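Local coordinates for hypothetical conserved protein (PDB 2PCS), which is of unknown function but belongs to the CoxG family of the Bet v 1-like clan and probably binds a small ligand between its sheet and long helix, at residues 20-25 and 140-145; 55-60 and 120-125; 66-71 and 77-82; 109-114 and 133-138. All blocks are in the same frame, centred on the assembly; numbering follows the deposited sequence.

In the fold
All four contacts lie in one helix-grip fold, an antiparallel sheet packed against the long helix 124-148. That helix serves interactions 1, 2 and 4; interaction 3 lies within the sheet, pairing strand 59-71 with 75-84. Along the chain, interaction 1 encloses the other three, and interactions 2 and 4 interleave. Interactions 1 and 2 lie on opposite sides of the chain's centre, their own centres about 26 Å apart, while interaction 4 sits between them and touches interaction 1 through L22 and F138. M23 and I70 join interactions 1 and 3. Each contact has a residue beside bound unidentified ligand, consistent with a ligand-binding interior.

Interaction 1: residues 20-25 and 140-145; sequences SKLMDP and KKIQKE
K21 and I142 mark the closest backbone approach of the two segments, with 7.0 Å between their CA atoms, as the last turn of helix 15-22 comes up against the C-terminal half of helix 124-148. K21 points at the long helix and lies along it with its aliphatic part. Its chain bends at chi2 (-51°), which brings the end methylenes round towards E145: K21 CE rests 3.7 Å from the E145 carbonyl O, and K21 CD lies 4.3 Å from E145 CB. Behind the bend, K21 CB meets I142 CD1 at 4.4 Å. The ammonium group is not spent on this carbonyl; it bonds to S149 OG, just past the end of the helix. Nor does it pair with the E145 carboxylate, since K21 NZ and E145 OE1 stand 5.3 Å apart, and that carboxylate has K148 as its salt-bridge partner. The opposite charges may still attract weakly at this range. In the helix-grip fold of the Bet v 1-like clan, this is where a short helix following the first strand meets the long C-terminal helix. The deeper half of the contact is purely apolar: buried L22 reaches with CD2 to I142 CG1 at 4.4 Å, a loose fit, and the same leucine also packs on F138 and lies beside a bound unidentified ligand. Just past the helix, the D24 amide bonds back to the K21 carbonyl, and D24 takes the N-cap position of helix 25-31, whose I27 and C31 cover K21, I142 and E145.

Interaction 2: residues 55-60 and 120-125; sequences AAVKGK and AAIGQR
I122 has the most surface buried here, followed by A56 and V57, and the contact amounts to one isoleucine laid across two small residues of another turn. The backbones come nearest at I122 CA and A56 CA, 7.6 Å apart. The isoleucine side chain holds CG1 between its own backbone N and carbonyl carbon (chi1 65°), and this sends the two branches to different places. CD1, at the end of the long branch, meets both neighbours, I122 CD1 lying 4.3 Å from V57 CG1 and 4.5 Å from A56 CB. The short branch turns to the backbone instead, I122 CG2 resting 3.9 Å from the carbonyl O of A56. V57 also packs on I52, V119 and V130 and lies beside a bound unidentified ligand. A56 touches M126, and I122 touches L127, both on helix 124-148. The contact thus joins the turn between strands 45-52 and 59-71 to the connection that enters this long helix, at the helix's N-terminal end. G123 takes the N-cap position there, with a positive phi of 119° that suits glycine. With only methyl groups and one carbonyl meeting at these distances, the contact rests on van der Waals packing and burial of carbon; it has little directional preference, and the little surface it buries suggests modest strength.

Interaction 3: residues 66-71 and 77-82; sequences EVTDIK and KLLVNG
D69 and K77 meet where strand 59-71 breaks its run: D69 adopts left-handed backbone angles (phi 50°, psi 45°) and the chain turns a corner, yet its carboxylate still reaches across to the neighbouring strand. D69 OD2 forms a salt bridge of 3.6 Å with K77 NZ, and the two side chains pass at a slant, so that D69 CB also touches K77 CG at 3.9 Å. The same carboxylate is shared: OD2 accepts a hydrogen bond from H75 NE2, and OD1 has a weak link to K71 NZ. Substituting an alanine for K77 would probably leave D69 OD2 without its lysine mate, with H75 and the weak K71 link remaining to the carboxylate, and bare the D69 methylene along which the lysine CG and CD lie. The T68 hydroxyl is held between the backbone N and carbonyl carbon of T68 (chi1 70°), putting OG1 3.6 Å from K77 CB. Before the corner the strands are regular and antiparallel. E66 and L79 exchange two backbone hydrogen bonds, E66 N to L79 O (2.8 Å) and L79 N to E66 O; T68 and K77 do the same, T68 N to K77 O (2.9 Å) and K77 N to T68 O. Between them sits the non-hydrogen-bonded pair V67 and L78, side by side, with CG2 of V67 3.7 Å from CD2 of L78. This pair occupies the other face of the sheet from E66, T68, K77 and L79, and L78 there adjoins a bound unidentified ligand. Here two neighbouring strands form a beta hairpin in the curved antiparallel sheet of the helix-grip fold.

Interaction 4: residues 109-114 and 133-138; sequences YTYSAE and LLISDF
I135 of helix 124-148 meets Y109 and Y111 of strand 104-116 across the interior of the helix-grip fold, where the sheet curves round the long helix. The contact is chiefly apolar. I135 divides its two branches between the tyrosines: CG2, which lies opposite the backbone N, goes to Y109, and CD1 goes to Y111. The Y109 side chain comes from the opposite direction, and its phenol end does the touching, with CZ 3.9 Å and OH 3.6 Å from I135 CG2. Y111 crosses the isoleucine at a slant and offers CE1, 3.7 Å from I135 CD1. Both tyrosines keep CG between their backbone N and carbonyl carbon (chi1 65° in Y109), which swings the two rings off the strand towards the helix. Y111 also packs on A131 and lies beside a bound unidentified ligand, while Y109 touches F139. Placing an alanine at Y109 would probably open a gap beside I135 CG2. Polar contacts lie at the end of Y109: the OH of this buried residue has hydrogen-bond partners in H160 and H158, which belong to the C-terminal histidine tag and so are not native to the protein. Ring against ring, the tyrosines meet in one further place: CE2 of Y109 sits in the plane of the Y111 ring, at its edge, 3.9 Å from Y111 CD1.

Interaction 1: residues 20-25 and 140-145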
# COMPACT_ATOMS: atom_id res chain seq x y z
N SER A 20 -9.23 5.41 10.18
CA SER A 20 -9.55 4.18 10.93
C SER A 20 -9.51 2.88 10.09
O SER A 20 -9.26 1.82 10.65
CB SER A 20 -10.91 4.27 11.64
OG SER A 20 -11.94 3.92 10.73
N LYS A 21 -9.76 2.96 8.77
CA LYS A 21 -9.57 1.78 7.89
C LYS A 21 -8.10 1.51 7.64
O LYS A 21 -7.64 0.37 7.72
CB LYS A 21 -10.31 1.88 6.56
CG LYS A 21 -11.83 1.74 6.68
CD LYS A 21 -12.29 0.50 7.45
CE LYS A 21 -13.74 0.66 8.00
NZ LYS A 21 -14.26 -0.58 8.72
N LEU A 22 -7.37 2.59 7.37
CA LEU A 22 -5.98 2.47 7.06
C LEU A 22 -5.13 1.96 8.24
O LEU A 22 -4.02 1.45 8.05
CB LEU A 22 -5.48 3.82 6.55
CG LEU A 22 -5.96 4.32 5.19
CD1 LEU A 22 -5.50 5.72 4.99
CD2 LEU A 22 -5.46 3.41 4.03
N MET A 23 -5.63 2.13 9.46
CA MET A 23 -4.88 1.73 10.65
C MET A 23 -5.37 0.41 11.25
O MET A 23 -4.82 -0.07 12.24
CB MET A 23 -4.90 2.84 11.72
CG MET A 23 -4.19 4.09 11.32
SD MET A 23 -2.42 3.91 11.07
CE MET A 23 -2.04 4.26 12.77
N ASP A 24 -6.35 -0.22 10.61
CA ASP A 24 -6.93 -1.47 11.09
C ASP A 24 -6.30 -2.69 10.42
O ASP A 24 -6.65 -2.99 9.28
CB ASP A 24 -8.41 -1.46 10.74
CG ASP A 24 -9.22 -2.46 11.53
OD1 ASP A 24 -8.67 -3.49 12.02
OD2 ASP A 24 -10.43 -2.22 11.64
N PRO A 25 -5.38 -3.41 11.10
CA PRO A 25 -4.69 -4.50 10.41
C PRO A 25 -5.55 -5.64 9.83
O PRO A 25 -5.14 -6.24 8.85
CB PRO A 25 -3.67 -5.03 11.44
CG PRO A 25 -4.03 -4.45 12.71
CD PRO A 25 -4.90 -3.24 12.48
N LYS A 140 -9.19 0.60 -3.96
CA LYS A 140 -10.51 0.10 -4.37
C LYS A 140 -11.13 -0.66 -3.24
O LYS A 140 -12.31 -0.48 -2.95
CB LYS A 140 -10.39 -0.80 -5.61
CG LYS A 140 -11.71 -1.44 -6.05
CD LYS A 140 -11.54 -2.68 -6.94
CE LYS A 140 -12.93 -3.39 -7.15
NZ LYS A 140 -12.86 -4.50 -8.20
N LYS A 141 -10.38 -1.53 -2.58
CA LYS A 141 -11.01 -2.34 -1.53
C LYS A 141 -11.21 -1.53 -0.26
O LYS A 141 -12.15 -1.79 0.50
CB LYS A 141 -10.24 -3.64 -1.25
CG LYS A 141 -10.29 -4.69 -2.39
CD LYS A 141 -8.95 -5.41 -2.49
CE LYS A 141 -9.01 -6.90 -2.87
NZ LYS A 141 -7.63 -7.56 -2.64
N ILE A 142 -10.33 -0.55 -0.04
CA ILE A 142 -10.47 0.35 1.10
C ILE A 142 -11.75 1.15 0.91
O ILE A 142 -12.49 1.36 1.86
CB ILE A 142 -9.28 1.35 1.25
CG1 ILE A 142 -8.04 0.67 1.79
CG2 ILE A 142 -9.62 2.47 2.21
CD1 ILE A 142 -8.23 0.08 3.11
N GLN A 143 -11.99 1.61 -0.31
CA GLN A 143 -13.18 2.40 -0.58
C GLN A 143 -14.43 1.56 -0.27
O GLN A 143 -15.41 2.09 0.31
CB GLN A 143 -13.17 2.99 -2.00
CG GLN A 143 -14.36 3.93 -2.35
CD GLN A 143 -14.67 5.05 -1.31
OE1 GLN A 143 -14.33 6.21 -1.53
NE2 GLN A 143 -15.34 4.69 -0.20
N LYS A 144 -14.37 0.27 -0.56
CA LYS A 144 -15.45 -0.62 -0.26
C LYS A 144 -15.65 -0.79 1.23
O LYS A 144 -16.78 -0.77 1.70
CB LYS A 144 -15.25 -1.99 -0.91
CG LYS A 144 -15.91 -3.11 -0.10
CD LYS A 144 -15.68 -4.50 -0.67
CE LYS A 144 -16.77 -5.49 -0.19
NZ LYS A 144 -16.65 -6.77 -0.96
N GLU A 145 -14.58 -0.98 1.98
CA GLU A 145 -14.76 -1.26 3.41
C GLU A 145 -15.20 -0.03 4.16
O GLU A 145 -15.92 -0.14 5.15
CB GLU A 145 -13.51 -1.86 4.04
CG GLU A 145 -13.15 -3.25 3.51
CD GLU A 145 -14.08 -4.37 3.98
OE1 GLU A 145 -14.85 -4.20 4.95
OE2 GLU A 145 -14.02 -5.46 3.38

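Interaction 2: residues 55-60 and 120-125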
# COMPACT_ATOMS: atom_id res chain seq x y z
N ALA A 55 0.68 -12.70 -13.04
CA ALA A 55 1.67 -13.31 -13.92
C ALA A 55 3.03 -12.62 -14.04
O ALA A 55 4.05 -13.27 -13.96
CB ALA A 55 1.06 -13.49 -15.35
N ALA A 56 3.08 -11.33 -14.28
CA ALA A 56 4.39 -10.70 -14.51
C ALA A 56 5.31 -10.77 -13.27
O ALA A 56 6.52 -10.63 -13.38
CB ALA A 56 4.21 -9.22 -14.95
N VAL A 57 4.69 -10.92 -12.09
CA VAL A 57 5.41 -10.87 -10.82
C VAL A 57 5.07 -12.06 -9.93
O VAL A 57 5.40 -12.05 -8.74
CB VAL A 57 5.14 -9.54 -9.99
CG1 VAL A 57 5.77 -8.33 -10.66
CG2 VAL A 57 3.67 -9.36 -9.65
N LYS A 58 4.40 -13.04 -10.52
CA LYS A 58 3.86 -14.16 -9.77
C LYS A 58 4.94 -14.78 -8.85
O LYS A 58 6.10 -14.91 -9.22
CB LYS A 58 3.34 -15.18 -10.77
CG LYS A 58 2.38 -16.17 -10.20
CD LYS A 58 1.92 -17.07 -11.33
CE LYS A 58 0.87 -18.08 -10.83
NZ LYS A 58 1.38 -18.88 -9.64
N GLY A 59 4.53 -15.17 -7.65
CA GLY A 59 5.49 -15.50 -6.62
C GLY A 59 4.91 -15.38 -5.21
O GLY A 59 3.79 -14.83 -5.01
N LYS A 60 5.66 -15.96 -4.27
CA LYS A 60 5.40 -15.90 -2.86
C LYS A 60 6.46 -15.03 -2.22
O LYS A 60 7.66 -15.11 -2.51
CB LYS A 60 5.36 -17.30 -2.27
CG LYS A 60 4.08 -18.05 -2.73
CD LYS A 60 3.97 -19.55 -2.29
CE LYS A 60 2.88 -20.28 -3.14
NZ LYS A 60 2.35 -21.58 -2.55
N ALA A 120 13.23 -7.69 -11.39
CA ALA A 120 13.67 -6.32 -11.66
C ALA A 120 13.78 -6.06 -13.18
O ALA A 120 13.72 -4.91 -13.65
CB ALA A 120 15.01 -6.04 -10.97
N ALA A 121 13.94 -7.15 -13.93
CA ALA A 121 14.32 -7.07 -15.32
C ALA A 121 13.11 -6.76 -16.21
O ALA A 121 13.30 -6.32 -17.34
CB ALA A 121 14.99 -8.36 -15.77
N ILE A 122 11.90 -6.99 -15.69
CA ILE A 122 10.67 -6.87 -16.47
C ILE A 122 10.48 -5.50 -17.13
O ILE A 122 9.76 -5.40 -18.12
CB ILE A 122 9.36 -7.29 -15.69
CG1 ILE A 122 9.05 -6.36 -14.51
CG2 ILE A 122 9.33 -8.80 -15.34
CD1 ILE A 122 7.57 -6.43 -14.09
N GLY A 123 11.15 -4.47 -16.62
CA GLY A 123 10.97 -3.10 -17.11
C GLY A 123 10.46 -2.11 -16.08
O GLY A 123 9.57 -2.43 -15.26
N GLN A 124 11.01 -0.90 -16.11
CA GLN A 124 10.53 0.19 -15.21
C GLN A 124 9.06 0.54 -15.43
O GLN A 124 8.32 0.82 -14.49
CB GLN A 124 11.39 1.46 -15.36
CG GLN A 124 12.41 1.65 -14.24
CD GLN A 124 12.90 3.08 -14.20
OE1 GLN A 124 13.71 3.52 -15.06
NE2 GLN A 124 12.41 3.83 -13.20
N ARG A 125 8.64 0.53 -16.69
CA ARG A 125 7.31 1.01 -17.03
C ARG A 125 6.24 0.00 -16.55
O ARG A 125 5.18 0.36 -15.98
CB ARG A 125 7.25 1.31 -18.54
CG ARG A 125 6.12 0.64 -19.29
CD ARG A 125 6.65 -0.49 -20.18
NE ARG A 125 6.13 -0.35 -21.54
CZ ARG A 125 6.46 0.66 -22.34
NH1 ARG A 125 7.33 1.59 -21.93
NH2 ARG A 125 5.93 0.73 -23.57

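Interaction 3: residues 66-71 and 77-82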
# COMPACT_ATOMS: atom_id res chain seq x y z
N GLU A 66 6.53 -1.73 8.31
CA GLU A 66 6.54 -0.84 9.48
C GLU A 66 5.83 0.51 9.24
O GLU A 66 6.19 1.25 8.34
CB GLU A 66 7.95 -0.58 9.99
CG GLU A 66 7.91 -0.02 11.44
CD GLU A 66 9.28 0.38 12.00
OE1 GLU A 66 9.34 0.91 13.17
OE2 GLU A 66 10.29 0.18 11.27
N VAL A 67 4.81 0.80 10.06
CA VAL A 67 4.15 2.12 10.10
C VAL A 67 4.91 3.08 11.04
O VAL A 67 5.00 2.82 12.21
CB VAL A 67 2.65 1.97 10.50
CG1 VAL A 67 1.85 3.20 10.14
CG2 VAL A 67 2.02 0.76 9.80
N THR A 68 5.49 4.16 10.53
CA THR A 68 6.20 5.13 11.36
C THR A 68 5.68 6.60 11.19
O THR A 68 4.79 6.83 10.38
CB THR A 68 7.69 5.09 11.06
OG1 THR A 68 7.93 5.63 9.77
CG2 THR A 68 8.18 3.67 11.06
N ASP A 69 6.22 7.55 11.97
CA ASP A 69 5.90 8.99 11.91
C ASP A 69 4.39 9.19 11.94
O ASP A 69 3.82 9.94 11.19
CB ASP A 69 6.55 9.62 10.66
CG ASP A 69 6.70 11.14 10.72
OD1 ASP A 69 6.86 11.72 11.82
OD2 ASP A 69 6.68 11.80 9.64
N ILE A 70 3.73 8.48 12.83
CA ILE A 70 2.30 8.33 12.78
C ILE A 70 1.64 9.53 13.39
O ILE A 70 1.81 9.76 14.61
CB ILE A 70 1.85 7.15 13.57
CG1 ILE A 70 2.44 5.82 13.00
CG2 ILE A 70 0.36 7.16 13.61
CD1 ILE A 70 1.88 4.49 13.67
N LYS A 71 0.87 10.25 12.58
CA LYS A 71 0.19 11.41 13.06
C LYS A 71 -1.32 11.60 12.94
O LYS A 71 -1.78 12.03 11.92
CB LYS A 71 0.83 12.69 12.52
CG LYS A 71 2.33 12.91 12.83
CD LYS A 71 2.85 14.00 11.91
CE LYS A 71 4.33 14.14 11.97
NZ LYS A 71 4.73 13.87 13.40
N LYS A 77 4.10 7.30 7.60
CA LYS A 77 5.10 6.78 6.69
C LYS A 77 5.11 5.27 6.76
O LYS A 77 4.75 4.70 7.77
CB LYS A 77 6.47 7.36 6.99
CG LYS A 77 6.49 8.86 6.80
CD LYS A 77 7.92 9.40 6.94
CE LYS A 77 8.11 10.83 6.39
NZ LYS A 77 9.23 11.50 7.17
N LEU A 78 5.47 4.62 5.65
CA LEU A 78 5.57 3.15 5.58
C LEU A 78 6.96 2.74 5.18
O LEU A 78 7.51 3.32 4.26
CB LEU A 78 4.59 2.55 4.57
CG LEU A 78 3.12 2.42 4.91
CD1 LEU A 78 2.56 1.56 3.77
CD2 LEU A 78 2.73 1.80 6.32
N LEU A 79 7.51 1.74 5.86
CA LEU A 79 8.77 1.12 5.40
C LEU A 79 8.44 -0.30 5.07
O LEU A 79 7.84 -0.99 5.91
CB LEU A 79 9.85 1.16 6.47
CG LEU A 79 10.10 2.51 7.18
CD1 LEU A 79 11.11 2.32 8.35
CD2 LEU A 79 10.65 3.56 6.16
N VAL A 80 8.74 -0.71 3.84
CA VAL A 80 8.47 -2.07 3.38
C VAL A 80 9.76 -2.81 2.90
O VAL A 80 10.50 -2.30 2.05
CB VAL A 80 7.42 -2.15 2.26
CG1 VAL A 80 7.25 -3.63 1.83
CG2 VAL A 80 6.06 -1.57 2.68
N ASN A 81 10.01 -4.00 3.49
CA ASN A 81 11.04 -4.95 3.05
C ASN A 81 10.40 -6.27 2.67
O ASN A 81 9.86 -6.97 3.51
CB ASN A 81 12.10 -5.16 4.12
CG ASN A 81 12.80 -3.88 4.49
OD1 ASN A 81 12.43 -3.23 5.47
ND2 ASN A 81 13.82 -3.50 3.71
N GLY A 82 10.37 -6.56 1.38
CA GLY A 82 9.72 -7.76 0.86
C GLY A 82 10.74 -8.61 0.08
O GLY A 82 11.64 -8.09 -0.57

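Interaction 4: residues 109-114 and 133-138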
# COMPACT_ATOMS: atom_id res chain seq x y z
N TYR A 109 0.13 10.43 -1.85
CA TYR A 109 1.22 9.55 -1.44
C TYR A 109 2.40 9.78 -2.33
O TYR A 109 2.30 10.30 -3.45
CB TYR A 109 0.82 8.06 -1.39
CG TYR A 109 0.48 7.51 -2.76
CD1 TYR A 109 -0.85 7.45 -3.22
CD2 TYR A 109 1.49 7.08 -3.62
CE1 TYR A 109 -1.13 7.03 -4.52
CE2 TYR A 109 1.22 6.63 -4.86
CZ TYR A 109 -0.08 6.57 -5.31
OH TYR A 109 -0.32 6.09 -6.59
N THR A 110 3.51 9.29 -1.84
CA THR A 110 4.77 9.40 -2.47
C THR A 110 5.39 8.05 -2.10
O THR A 110 5.12 7.50 -1.00
CB THR A 110 5.41 10.60 -1.81
OG1 THR A 110 5.76 11.63 -2.74
CG2 THR A 110 6.45 10.25 -0.87
N TYR A 111 6.14 7.43 -3.01
CA TYR A 111 6.88 6.23 -2.62
C TYR A 111 8.17 6.09 -3.37
O TYR A 111 8.37 6.66 -4.42
CB TYR A 111 6.04 4.94 -2.70
CG TYR A 111 5.83 4.46 -4.09
CD1 TYR A 111 4.63 4.73 -4.75
CD2 TYR A 111 6.85 3.79 -4.79
CE1 TYR A 111 4.44 4.32 -6.04
CE2 TYR A 111 6.66 3.37 -6.12
CZ TYR A 111 5.47 3.63 -6.70
OH TYR A 111 5.28 3.23 -7.99
N SER A 112 9.04 5.25 -2.82
CA SER A 112 10.36 5.10 -3.35
C SER A 112 10.78 3.65 -3.09
O SER A 112 10.81 3.21 -1.92
CB SER A 112 11.24 6.10 -2.61
OG SER A 112 12.29 6.50 -3.44
N ALA A 113 11.06 2.91 -4.17
CA ALA A 113 11.34 1.46 -4.08
C ALA A 113 12.56 1.00 -4.84
O ALA A 113 12.68 1.22 -6.04
CB ALA A 113 10.11 0.61 -4.53
N GLU A 114 13.41 0.27 -4.15
CA GLU A 114 14.50 -0.49 -4.79
C GLU A 114 13.98 -1.91 -5.05
O GLU A 114 13.52 -2.58 -4.14
CB GLU A 114 15.75 -0.46 -3.87
CG GLU A 114 16.71 -1.63 -4.03
CD GLU A 114 17.73 -1.75 -2.84
OE1 GLU A 114 17.32 -1.73 -1.64
OE2 GLU A 114 18.95 -1.88 -3.13
N LEU A 133 -1.26 -0.91 -10.43
CA LEU A 133 -2.34 -1.87 -10.22
C LEU A 133 -2.51 -2.28 -8.76
O LEU A 133 -3.63 -2.43 -8.28
CB LEU A 133 -2.26 -3.06 -11.21
CG LEU A 133 -2.53 -4.56 -10.88
CD1 LEU A 133 -3.67 -4.94 -9.92
CD2 LEU A 133 -2.77 -5.32 -12.17
N LEU A 134 -1.41 -2.50 -8.06
CA LEU A 134 -1.49 -2.90 -6.62
C LEU A 134 -2.10 -1.76 -5.78
O LEU A 134 -3.07 -1.96 -5.03
CB LEU A 134 -0.09 -3.31 -6.09
CG LEU A 134 0.37 -4.66 -6.72
CD1 LEU A 134 1.80 -4.95 -6.41
CD2 LEU A 134 -0.54 -5.86 -6.31
N ILE A 135 -1.56 -0.55 -5.95
CA ILE A 135 -2.10 0.66 -5.30
C ILE A 135 -3.59 0.87 -5.61
O ILE A 135 -4.38 1.03 -4.67
CB ILE A 135 -1.26 1.92 -5.64
CG1 ILE A 135 0.16 1.75 -5.05
CG2 ILE A 135 -1.96 3.20 -5.13
CD1 ILE A 135 1.22 2.46 -5.85
N SER A 136 -3.99 0.85 -6.91
CA SER A 136 -5.43 1.02 -7.26
C SER A 136 -6.35 -0.03 -6.64
O SER A 136 -7.43 0.30 -6.11
CB SER A 136 -5.68 1.00 -8.76
OG SER A 136 -4.77 1.85 -9.40
N ASP A 137 -5.93 -1.29 -6.68
CA ASP A 137 -6.68 -2.36 -6.11
C ASP A 137 -6.82 -2.26 -4.58
O ASP A 137 -7.86 -2.61 -3.98
CB ASP A 137 -6.06 -3.71 -6.47
CG ASP A 137 -6.95 -4.86 -5.99
OD1 ASP A 137 -8.06 -5.02 -6.57
OD2 ASP A 137 -6.58 -5.54 -5.00
N PHE A 138 -5.75 -1.79 -3.94
CA PHE A 138 -5.82 -1.52 -2.49
C PHE A 138 -6.80 -0.37 -2.20
O PHE A 138 -7.65 -0.46 -1.32
CB PHE A 138 -4.43 -1.18 -1.97
CG PHE A 138 -4.42 -0.74 -0.54
CD1 PHE A 138 -4.49 -1.67 0.52
CD2 PHE A 138 -4.35 0.61 -0.22
CE1 PHE A 138 -4.48 -1.26 1.84
CE2 PHE A 138 -4.33 1.02 1.11
CZ PHE A 138 -4.35 0.10 2.13